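Long-range contacts in phosphate-binding protein PstS 2 (Streptococcus pneumoniae, PDB 4H1X), which probably serves as the solute-binding component of the PstSACB ABC transporter for phosphate import: residues Lys157-Ser167 against Thr204-Arg212; Gln132-Ile140 against Leu169-Tyr177. One frame throughout, in Å; residues are numbered along the deposited sequence. Where two conformers were deposited one is given.

Contact 1: Lys157-Ser167 against Thr204-Arg212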
loop_
_atom_site.group_PDB
_atom_site.type_symbol
_atom_site.label_atom_id
_atom_site.label_comp_id
_atom_site.label_asym_id
_atom_site.label_seq_id
_atom_site.Cartn_x
_atom_site.Cartn_y
_atom_site.Cartn_z
ATOM N N LYS A 157 14.006 16.420 16.854
ATOM C CA LYS A 157 13.621 16.230 15.460
ATOM C C LYS A 157 13.753 14.770 15.064
ATOM O O LYS A 157 14.693 14.087 15.479
ATOM C CB LYS A 157 14.475 17.119 14.529
ATOM C CG LYS A 157 14.091 17.049 13.038
ATOM C CD LYS A 157 15.219 17.498 12.115
ATOM C CE LYS A 157 15.470 16.524 10.980
ATOM N NZ LYS A 157 16.480 15.486 11.344
ATOM N N LEU A 158 12.820 14.314 14.219
ATOM C CA LEU A 158 12.822 12.982 13.663
ATOM C C LEU A 158 12.823 13.077 12.169
ATOM O O LEU A 158 12.122 13.935 11.595
ATOM C CB LEU A 158 11.603 12.166 14.101
ATOM C CG LEU A 158 11.691 11.529 15.461
ATOM C CD1 LEU A 158 10.372 10.881 15.810
ATOM C CD2 LEU A 158 12.822 10.503 15.510
ATOM N N SER A 159 13.609 12.211 11.533
ATOM C CA SER A 159 13.640 12.123 10.073
ATOM C C SER A 159 13.113 10.757 9.683
ATOM O O SER A 159 13.668 9.728 10.109
ATOM C CB SER A 159 15.050 12.350 9.536
ATOM O OG SER A 159 15.046 12.179 8.126
ATOM N N VAL A 160 12.030 10.740 8.911
ATOM C CA VAL A 160 11.378 9.498 8.462
ATOM C C VAL A 160 11.474 9.486 6.934
ATOM O O VAL A 160 11.057 10.449 6.289
ATOM C CB VAL A 160 9.924 9.345 8.994
ATOM C CG1 VAL A 160 9.366 7.986 8.583
ATOM C CG2 VAL A 160 9.865 9.495 10.524
ATOM N N VAL A 161 12.113 8.458 6.354
ATOM C CA VAL A 161 12.402 8.459 4.925
ATOM C C VAL A 161 11.989 7.182 4.233
ATOM O O VAL A 161 12.234 6.110 4.782
ATOM C CB VAL A 161 13.944 8.655 4.741
ATOM C CG1 VAL A 161 14.359 8.555 3.270
ATOM C CG2 VAL A 161 14.433 9.977 5.374
ATOM N N GLY A 162 11.489 7.289 2.992
ATOM C CA GLY A 162 11.236 6.072 2.232
ATOM C C GLY A 162 10.099 6.074 1.247
ATOM O O GLY A 162 9.798 7.097 0.622
ATOM N N SER A 163 9.394 4.948 1.211
ATOM C CA SER A 163 8.318 4.678 0.247
ATOM C C SER A 163 7.269 5.777 0.183
ATOM O O SER A 163 6.718 6.178 1.211
ATOM C CB SER A 163 7.631 3.361 0.583
ATOM O OG SER A 163 6.541 3.153 -0.293
ATOM N N THR A 164 6.943 6.221 -1.054
ATOM C CA THR A 164 5.920 7.247 -1.275
ATOM C C THR A 164 4.558 6.712 -0.816
ATOM O O THR A 164 3.702 7.477 -0.373
ATOM C CB THR A 164 5.869 7.648 -2.758
ATOM O OG1 THR A 164 5.522 6.509 -3.555
ATOM C CG2 THR A 164 7.170 8.278 -3.247
ATOM N N SER A 165 4.355 5.379 -0.949
ATOM C CA SER A 165 3.074 4.759 -0.585
ATOM C C SER A 165 2.764 4.879 0.907
ATOM O O SER A 165 1.590 4.929 1.287
ATOM C CB SER A 165 3.059 3.281 -0.971
ATOM O OG SER A 165 3.126 3.149 -2.383
ATOM N N VAL A 166 3.807 4.906 1.750
ATOM C CA VAL A 166 3.594 4.977 3.203
ATOM C C VAL A 166 3.540 6.428 3.699
ATOM O O VAL A 166 3.078 6.658 4.821
ATOM C CB VAL A 166 4.712 4.192 3.942
ATOM C CG1 VAL A 166 4.395 4.035 5.444
ATOM C CG2 VAL A 166 4.949 2.831 3.293
ATOM N N SER A 167 3.996 7.392 2.876
ATOM C CA SER A 167 4.099 8.813 3.248
ATOM C C SER A 167 2.817 9.430 3.801
ATOM O O SER A 167 2.876 10.099 4.834
ATOM C CB SER A 167 4.582 9.640 2.064
ATOM O OG SER A 167 5.882 9.215 1.700
ATOM N N THR A 204 21.161 8.670 8.328
ATOM C CA THR A 204 20.636 9.971 7.856
ATOM C C THR A 204 19.108 10.050 8.099
ATOM O O THR A 204 18.505 11.119 7.969
ATOM C CB THR A 204 20.998 10.248 6.389
ATOM O OG1 THR A 204 20.328 9.315 5.545
ATOM C CG2 THR A 204 22.514 10.235 6.137
ATOM N N ALA A 205 18.486 8.901 8.411
ATOM C CA ALA A 205 17.081 8.799 8.785
ATOM C C ALA A 205 17.004 8.045 10.079
ATOM O O ALA A 205 17.744 7.070 10.273
ATOM C CB ALA A 205 16.285 8.062 7.719
ATOM N N ASP A 206 16.065 8.432 10.926
ATOM C CA ASP A 206 15.823 7.728 12.167
ATOM C C ASP A 206 14.985 6.475 11.871
ATOM O O ASP A 206 15.192 5.427 12.471
ATOM C CB ASP A 206 15.133 8.661 13.161
ATOM C CG ASP A 206 15.965 9.914 13.458
ATOM O OD1 ASP A 206 17.092 9.770 13.948
ATOM O OD2 ASP A 206 15.520 11.026 13.101
ATOM N N ILE A 207 13.985 6.628 10.995
ATOM C CA ILE A 207 13.058 5.544 10.661
ATOM C C ILE A 207 12.894 5.500 9.143
ATOM O O ILE A 207 12.791 6.560 8.500
ATOM C CB ILE A 207 11.691 5.795 11.365
ATOM C CG1 ILE A 207 11.860 5.829 12.920
ATOM C CG2 ILE A 207 10.643 4.731 10.993
ATOM C CD1 ILE A 207 10.661 6.489 13.686
ATOM N N GLY A 208 12.843 4.289 8.610
ATOM C CA GLY A 208 12.624 4.071 7.183
ATOM C C GLY A 208 11.236 3.529 6.930
ATOM O O GLY A 208 10.665 2.855 7.798
HETATM N N MSE A 209 10.693 3.813 5.739
HETATM C CA MSE A 209 9.375 3.361 5.292
HETATM C C MSE A 209 9.567 2.488 4.068
HETATM O O MSE A 209 10.174 2.925 3.089
HETATM C CB MSE A 209 8.429 4.524 4.945
HETATM C CG MSE A 209 8.314 5.590 6.013
HETATM SE SE MSE A 209 7.127 7.032 5.377
HETATM C CE MSE A 209 8.229 7.863 4.004
ATOM N N VAL A 210 9.066 1.261 4.135
ATOM C CA VAL A 210 9.247 0.222 3.106
ATOM C C VAL A 210 7.878 -0.397 2.838
ATOM O O VAL A 210 7.295 -0.969 3.749
ATOM C CB VAL A 210 10.306 -0.816 3.598
ATOM C CG1 VAL A 210 10.473 -1.957 2.584
ATOM C CG2 VAL A 210 11.662 -0.142 3.880
ATOM N N SER A 211 7.357 -0.290 1.601
ATOM C CA SER A 211 6.000 -0.800 1.304
ATOM C C SER A 211 6.035 -2.210 0.673
ATOM O O SER A 211 5.244 -2.522 -0.221
ATOM C CB SER A 211 5.272 0.180 0.382
ATOM O OG SER A 211 6.147 0.530 -0.681
ATOM N N ARG A 212 6.934 -3.066 1.168
ATOM C CA ARG A 212 7.108 -4.438 0.679
ATOM C C ARG A 212 7.933 -5.207 1.680
ATOM O O ARG A 212 8.436 -4.609 2.636
ATOM C CB ARG A 212 7.841 -4.421 -0.688
ATOM C CG ARG A 212 9.184 -3.682 -0.664
ATOM C CD ARG A 212 10.041 -3.888 -1.911
ATOM N NE ARG A 212 11.204 -2.985 -1.963
ATOM C CZ ARG A 212 12.332 -3.165 -1.270
ATOM N NH1 ARG A 212 12.459 -4.202 -0.454
ATOM N NH2 ARG A 212 13.341 -2.301 -1.389
HETATM O O HOH W 1 16.955 12.619 6.307
#
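D206 turns its CG beside its own backbone N (chi1 -59°), which sends OD2 to S159, while M209, a selenomethionine, starts off the same way (chi1 -51°) and then bends at chi3, which brings CE to G162 N and S167 OG with SE beside V166. OD2 of D206 takes the backbone N of S159 at 2.7 Å, using the lone pair away from its other oxygen. In return the carbonyl O of S159 accepts from D206 N at 2.8 Å and, at a longer 3.2 Å, from I207 N, so two successive amides share one oxygen where the strand begins. Beyond this point the parallel ladder runs on: V161 N donates to I207 O, M209 N to V161 O, and S163 N to M209 O in an almost straight bond (175°) that comes from above the carbonyl plane. A water lies between S159 OG and T204 O.

On the face that carries V160 and I207, V160 CG1 meets M209 CG at 3.7 Å with the two side chains crossing at about a right angle, and V166 CB comes within 3.9 Å of M209 CB. M209 CE finishes 3.6 Å from S167 OG, whose hydrogen bond goes to S190. On the face that carries V161, CG2 of that residue presses on A205 CB at 3.5 Å. Where the strands end, the S163 and S211 hydroxyls share a hydrogen bond of 2.7 Å. Next to it S165 OG is bound by R104, and T164 and S165 also touch a citrate, probably from the crystallisation liquor. Parallel strands 155-162 and 207-210, with helix 164-180 springing from the first, form part of the alpha/beta core of a periplasmic-binding-protein lobe; the citrate at the helix start is consistent with an anion site there.

Contact 2: Gln132-Ile140 against Leu169-Tyr177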
loop_
_atom_site.group_PDB
_atom_site.type_symbol
_atom_site.label_atom_id
_atom_site.label_comp_id
_atom_site.label_asym_id
_atom_site.label_seq_id
_atom_site.Cartn_x
_atom_site.Cartn_y
_atom_site.Cartn_z
ATOM N N GLN A 132 -5.566 3.392 16.014
ATOM C CA GLN A 132 -6.809 4.058 15.597
ATOM C C GLN A 132 -6.566 5.005 14.389
ATOM O O GLN A 132 -7.429 5.125 13.517
ATOM C CB GLN A 132 -7.466 4.806 16.768
ATOM C CG GLN A 132 -8.948 5.114 16.522
ATOM C CD GLN A 132 -9.788 3.871 16.316
ATOM O OE1 GLN A 132 -9.783 2.931 17.124
ATOM N NE2 GLN A 132 -10.501 3.822 15.202
ATOM N N VAL A 133 -5.386 5.630 14.307
ATOM C CA VAL A 133 -5.053 6.485 13.159
ATOM C C VAL A 133 -5.029 5.608 11.892
ATOM O O VAL A 133 -5.577 5.995 10.863
ATOM C CB VAL A 133 -3.719 7.256 13.356
ATOM C CG1 VAL A 133 -3.302 7.968 12.064
ATOM C CG2 VAL A 133 -3.832 8.263 14.501
ATOM N N VAL A 134 -4.400 4.419 11.987
ATOM C CA VAL A 134 -4.300 3.515 10.856
ATOM C C VAL A 134 -5.701 3.098 10.356
ATOM O O VAL A 134 -5.967 3.254 9.156
ATOM C CB VAL A 134 -3.427 2.297 11.243
ATOM C CG1 VAL A 134 -3.474 1.207 10.179
ATOM C CG2 VAL A 134 -1.964 2.752 11.473
ATOM N N THR A 135 -6.567 2.572 11.268
ATOM C CA THR A 135 -7.894 2.101 10.862
ATOM C C THR A 135 -8.806 3.264 10.430
ATOM O O THR A 135 -9.603 3.067 9.506
ATOM C CB THR A 135 -8.549 1.242 11.942
ATOM O OG1 THR A 135 -8.649 2.005 13.137
ATOM C CG2 THR A 135 -7.795 -0.077 12.192
ATOM N N ASP A 136 -8.685 4.461 11.046
ATOM C CA ASP A 136 -9.494 5.637 10.657
ATOM C C ASP A 136 -9.138 6.105 9.261
ATOM O O ASP A 136 -10.011 6.633 8.567
ATOM C CB ASP A 136 -9.343 6.799 11.648
ATOM C CG ASP A 136 -10.123 6.605 12.940
ATOM O OD1 ASP A 136 -10.892 5.612 13.033
ATOM O OD2 ASP A 136 -10.013 7.467 13.825
ATOM N N ASN A 137 -7.871 5.877 8.842
ATOM C CA ASN A 137 -7.376 6.204 7.506
ATOM C C ASN A 137 -7.577 5.037 6.516
ATOM O O ASN A 137 -7.019 5.043 5.406
ATOM C CB ASN A 137 -5.946 6.694 7.562
ATOM C CG ASN A 137 -5.947 8.135 8.018
ATOM O OD1 ASN A 137 -6.365 9.026 7.277
ATOM N ND2 ASN A 137 -5.621 8.380 9.283
ATOM N N LYS A 138 -8.434 4.080 6.916
ATOM C CA LYS A 138 -8.969 2.970 6.112
ATOM C C LYS A 138 -7.913 1.907 5.685
ATOM O O LYS A 138 -8.148 1.155 4.743
ATOM C CB LYS A 138 -9.728 3.512 4.865
ATOM C CG LYS A 138 -10.845 4.534 5.191
ATOM C CD LYS A 138 -12.062 3.883 5.810
ATOM C CE LYS A 138 -13.298 4.738 5.673
ATOM N NZ LYS A 138 -14.541 3.925 5.755
ATOM N N PHE A 139 -6.825 1.775 6.444
ATOM C CA PHE A 139 -5.868 0.683 6.252
ATOM C C PHE A 139 -6.231 -0.432 7.229
ATOM O O PHE A 139 -7.018 -0.216 8.151
ATOM C CB PHE A 139 -4.422 1.157 6.470
ATOM C CG PHE A 139 -3.970 2.102 5.390
ATOM C CD1 PHE A 139 -3.539 1.619 4.156
ATOM C CD2 PHE A 139 -3.963 3.477 5.606
ATOM C CE1 PHE A 139 -3.156 2.500 3.137
ATOM C CE2 PHE A 139 -3.571 4.357 4.597
ATOM C CZ PHE A 139 -3.156 3.861 3.372
ATOM N N ILE A 140 -5.659 -1.615 7.039
ATOM C CA ILE A 140 -5.926 -2.736 7.937
ATOM C C ILE A 140 -4.803 -2.859 8.992
ATOM O O ILE A 140 -3.620 -2.793 8.655
ATOM C CB ILE A 140 -6.118 -4.013 7.099
ATOM C CG1 ILE A 140 -7.445 -3.895 6.299
ATOM C CG2 ILE A 140 -6.096 -5.270 7.977
ATOM C CD1 ILE A 140 -7.507 -4.660 5.007
ATOM N N LEU A 169 0.114 8.034 5.180
ATOM C CA LEU A 169 -0.202 7.448 6.476
ATOM C C LEU A 169 0.781 7.937 7.554
ATOM O O LEU A 169 0.353 8.254 8.674
ATOM C CB LEU A 169 -0.206 5.919 6.410
ATOM C CG LEU A 169 -0.485 5.225 7.768
ATOM C CD1 LEU A 169 -1.855 5.651 8.362
ATOM C CD2 LEU A 169 -0.392 3.721 7.638
HETATM N N MSE A 170 2.084 8.011 7.217
HETATM C CA MSE A 170 3.104 8.503 8.144
HETATM C C MSE A 170 2.779 9.940 8.556
HETATM O O MSE A 170 2.905 10.268 9.736
HETATM C CB MSE A 170 4.493 8.411 7.496
HETATM C CG MSE A 170 5.609 8.710 8.448
HETATM SE SE MSE A 170 5.467 7.605 10.105
HETATM C CE MSE A 170 5.562 5.935 9.469
ATOM N N GLU A 171 2.316 10.780 7.594
ATOM C CA GLU A 171 1.917 12.166 7.855
ATOM C C GLU A 171 0.789 12.186 8.914
ATOM O O GLU A 171 0.855 12.963 9.864
ATOM C CB GLU A 171 1.491 12.859 6.544
ATOM C CG GLU A 171 2.668 13.271 5.663
ATOM C CD GLU A 171 2.477 13.343 4.153
ATOM O OE1 GLU A 171 1.333 13.552 3.684
ATOM O OE2 GLU A 171 3.499 13.234 3.437
ATOM N N LYS A 172 -0.224 11.296 8.770
ATOM C CA LYS A 172 -1.350 11.231 9.736
ATOM C C LYS A 172 -0.818 10.851 11.143
ATOM O O LYS A 172 -1.242 11.410 12.165
ATOM C CB LYS A 172 -2.435 10.220 9.274
ATOM C CG LYS A 172 -3.100 10.511 7.904
ATOM C CD LYS A 172 -3.892 11.809 7.914
ATOM C CE LYS A 172 -4.696 11.963 6.636
ATOM N NZ LYS A 172 -5.295 13.316 6.558
ATOM N N LEU A 173 0.121 9.914 11.179
ATOM C CA LEU A 173 0.706 9.454 12.453
ATOM C C LEU A 173 1.540 10.563 13.080
ATOM O O LEU A 173 1.388 10.801 14.285
ATOM C CB LEU A 173 1.517 8.180 12.265
ATOM C CG LEU A 173 0.670 6.910 11.992
ATOM C CD1 LEU A 173 1.518 5.796 11.390
ATOM C CD2 LEU A 173 -0.044 6.390 13.295
ATOM N N ALA A 174 2.334 11.294 12.262
ATOM C CA ALA A 174 3.110 12.438 12.739
ATOM C C ALA A 174 2.183 13.531 13.291
ATOM O O ALA A 174 2.480 14.076 14.354
ATOM C CB ALA A 174 3.969 12.996 11.622
ATOM N N GLU A 175 1.039 13.813 12.616
ATOM C CA GLU A 175 0.089 14.846 13.085
ATOM C C GLU A 175 -0.437 14.503 14.468
ATOM O O GLU A 175 -0.473 15.372 15.354
ATOM C CB GLU A 175 -1.117 14.951 12.130
ATOM C CG GLU A 175 -0.858 15.543 10.763
ATOM C CD GLU A 175 -2.095 15.487 9.885
ATOM O OE1 GLU A 175 -3.078 14.805 10.256
ATOM O OE2 GLU A 175 -2.086 16.144 8.823
ATOM N N ALA A 176 -0.884 13.236 14.646
ATOM C CA ALA A 176 -1.461 12.792 15.927
ATOM C C ALA A 176 -0.397 12.811 17.026
ATOM O O ALA A 176 -0.690 13.231 18.139
ATOM C CB ALA A 176 -2.070 11.398 15.782
ATOM N N TYR A 177 0.850 12.423 16.692
ATOM C CA TYR A 177 1.947 12.429 17.655
ATOM C C TYR A 177 2.303 13.858 18.093
ATOM O O TYR A 177 2.519 14.085 19.284
ATOM C CB TYR A 177 3.184 11.739 17.074
ATOM C CG TYR A 177 4.343 11.644 18.050
ATOM C CD1 TYR A 177 4.373 10.658 19.032
ATOM C CD2 TYR A 177 5.442 12.494 17.941
ATOM C CE1 TYR A 177 5.481 10.506 19.870
ATOM C CE2 TYR A 177 6.534 12.379 18.798
ATOM C CZ TYR A 177 6.554 11.372 19.748
ATOM O OH TYR A 177 7.620 11.260 20.598
#
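V133 lies over L173 and reaches on to K172 and A176, its three side-chain carbons dividing the work: CB is 3.8 Å from L173 CD2, CG1 is 3.7 Å from K172 CB, and CG2 is 3.8 Å from A176 CB. With CG1 anti to the backbone N (chi1 172°) and CG2 beside it, the two methyls of V133 straddle successive turns of helix 169-177. One turn earlier in that helix, L169 sends CD1 into the angle between V134 and F139. It comes to 4.1 Å from V134 CA and to 4.1 Å from F139 CD2, and the leucine and phenylalanine side chains run alongside one another, pointing opposite ways.

N137 crosses the aliphatic part of K172. Its OD1 is 3.4 Å from K172 CE and its ND2 3.6 Å from K172 CG, while the lysine, bent at chi2, carries its amino end away. The amide is held from within its own segment: ND2 donates to V133 O, which also takes N137 N from the opposite face of the carbonyl plane. K138, at positive phi, is the C-prime residue of a Schellman motif that closes the helix and swings the chain round so that F139 comes up beside L169.

The two helix axes pass 9.8 Å apart at 136°, a packing of helices on the same side of the lobe's sheet: V134 and L169 both also touch A228 of strand 223-236, F139 meets the ring of F106, and A176 touches F124 of helix 116-126. No hydrogen bond spans the two segments. The contact therefore rests on close-fitting hydrocarbon, with the polar groups of N137 and K172 confined to its edge, and the N137 amide is probably oriented mainly by its bond to V133 O.

From the N terminus, 132-140 comes first, then 157-167, 169-177 and 204-212, so the two contacts interleave: contact 2 closes a loop of 28 residues that runs through strand 155-162, and contact 1 closes one of 36 that takes in most of helix 164-180, strand 183-190 and helix 193-202. Helix 164-180 is common to both, its first turn belonging to contact 1 and its middle to contact 2. M170 is the direct link, its CB packing 3.7 Å from M209 SE and its CG near V160 CG1. Together they tie helix 128-136, through helix 164-180, to the parallel strands of the same lobe.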